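Local coordinates for protein N-hydroxyarylamine O-acetyltransferase (Bacillus cereus, PDB 4DMO) that acetylates arylamines by means of an unusual Cys-His-Glu catalytic triad, and probably also acts as an N-hydroxyarylamine O-acetyltransferase, at residues Q7-A12 and I62-R67; S28-A33 and P76-F81. One frame throughout, in Å; residues are numbered along the deposited sequence.

Interaction 1: residues Q7-A12 and I62-R67; sequences QKQFFA and ILVNNR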
# COMPACT_ATOMS: atom_id res chain seq x y z
N GLN A 7 -1.15 5.02 -17.56
CA GLN A 7 0.28 5.29 -17.40
C GLN A 7 0.59 6.79 -17.30
O GLN A 7 1.40 7.23 -16.46
CB GLN A 7 1.04 4.70 -18.59
CG GLN A 7 1.13 3.18 -18.58
CD GLN A 7 2.03 2.64 -19.69
OE1 GLN A 7 1.56 2.37 -20.81
NE2 GLN A 7 3.32 2.48 -19.40
N LYS A 8 -0.04 7.58 -18.16
CA LYS A 8 0.25 9.01 -18.18
C LYS A 8 -0.19 9.68 -16.87
O LYS A 8 0.56 10.44 -16.27
CB LYS A 8 -0.44 9.67 -19.37
CG LYS A 8 -0.06 11.11 -19.58
CD LYS A 8 -0.87 11.78 -20.70
CE LYS A 8 -0.59 13.29 -20.82
NZ LYS A 8 -1.53 13.97 -21.76
N GLN A 9 -1.41 9.37 -16.42
CA GLN A 9 -1.93 9.90 -15.17
C GLN A 9 -1.11 9.44 -13.98
O GLN A 9 -0.97 10.16 -12.99
CB GLN A 9 -3.38 9.49 -15.00
CG GLN A 9 -4.24 9.86 -16.18
CD GLN A 9 -5.25 10.92 -15.84
OE1 GLN A 9 -4.95 11.85 -15.08
NE2 GLN A 9 -6.45 10.78 -16.39
N PHE A 10 -0.57 8.23 -14.09
CA PHE A 10 0.26 7.65 -13.05
C PHE A 10 1.58 8.40 -12.92
O PHE A 10 1.95 8.80 -11.83
CB PHE A 10 0.48 6.16 -13.33
CG PHE A 10 1.06 5.41 -12.17
CD1 PHE A 10 0.25 4.75 -11.26
CD2 PHE A 10 2.43 5.33 -12.00
CE1 PHE A 10 0.80 4.04 -10.20
CE2 PHE A 10 2.98 4.64 -10.94
CZ PHE A 10 2.15 4.00 -10.03
N PHE A 11 2.31 8.59 -14.02
CA PHE A 11 3.55 9.37 -13.94
C PHE A 11 3.23 10.77 -13.38
O PHE A 11 3.95 11.30 -12.53
CB PHE A 11 4.21 9.50 -15.32
CG PHE A 11 4.77 8.21 -15.88
CD1 PHE A 11 4.26 7.68 -17.06
CD2 PHE A 11 5.80 7.54 -15.25
CE1 PHE A 11 4.78 6.50 -17.59
CE2 PHE A 11 6.31 6.37 -15.79
CZ PHE A 11 5.79 5.85 -16.95
N ALA A 12 2.14 11.36 -13.86
CA ALA A 12 1.73 12.68 -13.40
C ALA A 12 1.50 12.70 -11.89
O ALA A 12 1.98 13.59 -11.17
CB ALA A 12 0.45 13.13 -14.16
N ILE A 62 -7.58 7.68 -7.42
CA ILE A 62 -6.20 7.86 -7.01
C ILE A 62 -5.45 8.83 -7.89
O ILE A 62 -4.72 9.68 -7.40
CB ILE A 62 -5.39 6.49 -7.05
CG1 ILE A 62 -6.07 5.40 -6.24
CG2 ILE A 62 -3.98 6.67 -6.51
CD1 ILE A 62 -5.95 5.56 -4.78
N LEU A 63 -5.59 8.68 -9.21
CA LEU A 63 -4.74 9.44 -10.12
C LEU A 63 -5.38 10.79 -10.49
O LEU A 63 -4.71 11.82 -10.48
CB LEU A 63 -4.42 8.63 -11.38
CG LEU A 63 -3.90 7.22 -11.14
CD1 LEU A 63 -3.58 6.53 -12.45
CD2 LEU A 63 -2.66 7.24 -10.24
N VAL A 64 -6.67 10.78 -10.78
CA VAL A 64 -7.35 12.00 -11.19
C VAL A 64 -7.71 12.84 -9.97
O VAL A 64 -7.35 14.01 -9.90
CB VAL A 64 -8.62 11.69 -12.03
CG1 VAL A 64 -9.37 12.99 -12.36
CG2 VAL A 64 -8.26 10.94 -13.31
N ASN A 65 -8.41 12.24 -9.01
CA ASN A 65 -8.88 13.00 -7.84
C ASN A 65 -7.86 13.09 -6.69
O ASN A 65 -8.17 13.59 -5.62
CB ASN A 65 -10.20 12.41 -7.35
CG ASN A 65 -11.34 12.69 -8.31
OD1 ASN A 65 -11.28 13.63 -9.08
ND2 ASN A 65 -12.39 11.88 -8.25
N ASN A 66 -6.65 12.63 -6.94
CA ASN A 66 -5.52 12.73 -6.02
C ASN A 66 -5.80 12.24 -4.59
O ASN A 66 -5.36 12.85 -3.62
CB ASN A 66 -4.95 14.16 -6.03
CG ASN A 66 -3.95 14.36 -7.16
OD1 ASN A 66 -2.75 14.58 -6.93
ND2 ASN A 66 -4.42 14.22 -8.41
N ARG A 67 -6.52 11.13 -4.47
CA ARG A 67 -6.74 10.48 -3.19
C ARG A 67 -5.75 9.32 -3.00
O ARG A 67 -4.95 9.00 -3.90
CB ARG A 67 -8.17 9.95 -3.12
CG ARG A 67 -9.25 11.05 -3.13
CD ARG A 67 -9.35 11.71 -1.77
NE ARG A 67 -9.63 10.71 -0.76
CZ ARG A 67 -10.83 10.20 -0.52
NH1 ARG A 67 -11.91 10.65 -1.17
NH2 ARG A 67 -10.95 9.25 0.40
O HOH W 1 -2.54 12.24 -12.29
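One water joins Gln-9 to Leu-63, giving a hydrogen to each backbone carbonyl: it stands 2.7 Å from Gln-9 O and 2.9 Å from Leu-63 O, and the two oxygens subtend about 119° at it. The contact brings the N-terminal helix 5-14 against the end of helix 55-64, in the helical part of the arylamine N-acetyltransferase fold. No direct hydrogen bond crosses between the segments. Beside the water the two backbones approach, and Gln-9 CB meets Leu-63 CB at 3.9 Å. Leucine suits this buried place because its fork spans the backbone and the ring of Phe-10: CD1 lies 3.8 Å from Phe-10 N, while CD2 approaches Phe-10 CD1 obliquely at 4.0 Å. With its CG turned away from the carbonyl carbon (chi1 -50°), Leu-63 directs both methyls at helix 5-14. Nearer the solvent, the bent chain of Gln-9 lays its amide against Val-64, with Gln-9 NE2 3.6 Å from Val-64 CG2; the same NE2 makes a weak hydrogen bond to Asp-5 OD1. Arg-13, one turn further along helix 5-14, adds a direct link to Ile-62 O. Past the helix end the chain turns back, and Asn-66 ND2 bonds Val-64 O at 3.3 Å from well above its carbonyl plane.

Interaction 2: residues S28-A33 and P76-F81; sequences SNIMYA and PTMYYF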
# COMPACT_ATOMS: atom_id res chain seq x y z
N SER A 28 11.93 0.41 -8.24
CA SER A 28 12.29 0.94 -6.94
C SER A 28 12.02 2.44 -6.85
O SER A 28 11.56 2.96 -5.82
CB SER A 28 13.75 0.68 -6.66
OG SER A 28 14.56 1.63 -7.36
N ASN A 29 12.34 3.17 -7.90
CA ASN A 29 12.21 4.61 -7.76
C ASN A 29 10.77 5.02 -7.99
O ASN A 29 10.33 6.00 -7.45
CB ASN A 29 13.15 5.38 -8.69
CG ASN A 29 13.24 6.86 -8.31
OD1 ASN A 29 13.77 7.22 -7.25
ND2 ASN A 29 12.69 7.72 -9.17
N ILE A 30 10.04 4.26 -8.78
CA ILE A 30 8.64 4.53 -8.93
C ILE A 30 7.92 4.26 -7.60
O ILE A 30 7.04 5.03 -7.22
CB ILE A 30 8.04 3.65 -10.02
CG1 ILE A 30 8.63 4.05 -11.37
CG2 ILE A 30 6.53 3.78 -10.07
CD1 ILE A 30 8.24 3.13 -12.48
N MET A 31 8.32 3.19 -6.90
CA MET A 31 7.70 2.83 -5.63
C MET A 31 7.96 3.88 -4.61
O MET A 31 7.08 4.21 -3.80
CB MET A 31 8.23 1.47 -5.14
CG MET A 31 7.71 0.32 -5.97
SD MET A 31 8.53 -1.25 -5.68
CE MET A 31 7.79 -1.73 -4.11
N TYR A 32 9.17 4.41 -4.62
CA TYR A 32 9.55 5.46 -3.70
C TYR A 32 8.69 6.69 -3.97
O TYR A 32 8.10 7.27 -3.04
CB TYR A 32 11.05 5.77 -3.87
CG TYR A 32 11.48 6.89 -2.99
CD1 TYR A 32 11.97 6.66 -1.70
CD2 TYR A 32 11.41 8.20 -3.43
CE1 TYR A 32 12.35 7.70 -0.89
CE2 TYR A 32 11.79 9.24 -2.63
CZ TYR A 32 12.25 8.99 -1.36
OH TYR A 32 12.59 10.06 -0.59
N ALA A 33 8.59 7.06 -5.25
CA ALA A 33 7.76 8.18 -5.65
C ALA A 33 6.30 7.94 -5.24
O ALA A 33 5.63 8.86 -4.76
CB ALA A 33 7.87 8.44 -7.16
N PRO A 76 -3.57 -2.86 -6.36
CA PRO A 76 -4.11 -3.00 -7.72
C PRO A 76 -3.81 -1.80 -8.61
O PRO A 76 -3.57 -1.98 -9.80
CB PRO A 76 -5.61 -3.14 -7.48
CG PRO A 76 -5.69 -3.77 -6.10
CD PRO A 76 -4.59 -3.08 -5.33
N THR A 77 -3.76 -0.60 -8.05
CA THR A 77 -3.35 0.56 -8.83
C THR A 77 -1.98 0.32 -9.47
O THR A 77 -1.79 0.62 -10.64
CB THR A 77 -3.27 1.85 -7.98
OG1 THR A 77 -4.55 2.16 -7.46
CG2 THR A 77 -2.79 3.04 -8.80
N MET A 78 -1.03 -0.16 -8.68
CA MET A 78 0.34 -0.37 -9.14
C MET A 78 0.34 -1.54 -10.13
O MET A 78 0.90 -1.48 -11.22
CB MET A 78 1.27 -0.63 -7.96
CG MET A 78 2.68 -1.11 -8.33
SD MET A 78 3.65 0.08 -9.30
CE MET A 78 4.13 1.23 -8.03
N TYR A 79 -0.36 -2.59 -9.76
CA TYR A 79 -0.61 -3.69 -10.67
C TYR A 79 -1.00 -3.20 -12.09
O TYR A 79 -0.34 -3.58 -13.06
CB TYR A 79 -1.71 -4.56 -10.09
CG TYR A 79 -2.28 -5.57 -11.05
CD1 TYR A 79 -1.54 -6.66 -11.43
CD2 TYR A 79 -3.58 -5.43 -11.55
CE1 TYR A 79 -2.05 -7.59 -12.29
CE2 TYR A 79 -4.10 -6.36 -12.40
CZ TYR A 79 -3.33 -7.44 -12.77
OH TYR A 79 -3.81 -8.38 -13.63
N TYR A 80 -2.05 -2.38 -12.22
CA TYR A 80 -2.48 -1.89 -13.55
C TYR A 80 -1.40 -1.09 -14.25
O TYR A 80 -1.17 -1.29 -15.44
CB TYR A 80 -3.77 -1.05 -13.49
CG TYR A 80 -4.98 -1.85 -13.05
CD1 TYR A 80 -5.44 -2.92 -13.80
CD2 TYR A 80 -5.62 -1.56 -11.87
CE1 TYR A 80 -6.52 -3.65 -13.37
CE2 TYR A 80 -6.68 -2.26 -11.44
CZ TYR A 80 -7.13 -3.31 -12.19
OH TYR A 80 -8.22 -4.02 -11.74
N PHE A 81 -0.71 -0.24 -13.51
CA PHE A 81 0.38 0.50 -14.10
C PHE A 81 1.44 -0.45 -14.64
O PHE A 81 1.96 -0.25 -15.75
CB PHE A 81 1.05 1.40 -13.09
CG PHE A 81 2.30 2.02 -13.61
CD1 PHE A 81 2.25 3.08 -14.48
CD2 PHE A 81 3.53 1.52 -13.24
CE1 PHE A 81 3.41 3.65 -14.97
CE2 PHE A 81 4.70 2.09 -13.73
CZ PHE A 81 4.63 3.16 -14.59
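Met-78 is bent at both of its later torsions (chi2 63°, chi3 77°), and this curl carries its terminal methyl across to Ile-30 and Met-31. Phe-81, one turn further on, has CG anti to its backbone N and sends its ring toward the same isoleucine. Met-78 CE thus settles 4.1 Å from Ile-30 CG2 and 4.2 Å from Met-31 CG. The other branch of Ile-30 serves the ring: the extended CG1 arm brings CD1 to 3.9 Å from Phe-81 CE2 and 4.2 Å from Phe-81 CZ, an oblique approach in which the two side chains come from opposite directions. A beta-branched residue suits this place, since its two arms meet different partners.

Helices 27-37 and 71-84 both lie in the N-terminal helical bundle of the arylamine N-acetyltransferase. Their segments run roughly antiparallel at 142°, yet the axes come no closer than 12.6 Å, and even the nearest pair of CA atoms, Met-31 and Met-78, is 8.8 Å apart. Such spacing favours long, flexible or wide side chains; methionine and phenylalanine can span it without polar groups to satisfy in a buried interface. Helix 5-14 also packs here, through Leu-14 on Ile-30, while Val-126 packs on Met-78 and Pro-136 on Met-31. Helix 71-84 is kinked at Pro-76, whose nitrogen has no hydrogen to give to the turn before. Thr-77 keeps its hydroxyl satisfied inside the core by bonding Glu-73 O, and Tyr-80 OH reaches Glu-195 OE1.

How the interactions relate
The centres of interactions 1 and 2 are 11 Å apart, and Phe-10 connects them. Its ring stacks on that of Phe-81, Phe-10 CD2 lying 3.4 Å from Phe-81 CD1, and Phe-10 CE2 comes within 3.8 Å of Ile-30 CG2. Phe-11 adds an edge-to-face contact with Phe-81, while Ile-62 CG1 packs 3.8 Å from Thr-77 OG1. Helices 5-14, 27-37, 55-64 and 71-84 thus form a largely apolar cluster, and the segments of the two contacts alternate along the chain. Helix 71-84, which carries segment 76-81, probably has the catalytic cysteine at its start, as in relatives. The bound piperidinium sulfonate is held by other residues, Tyr-97, Trp-104 and Trp-182 to Leu-184.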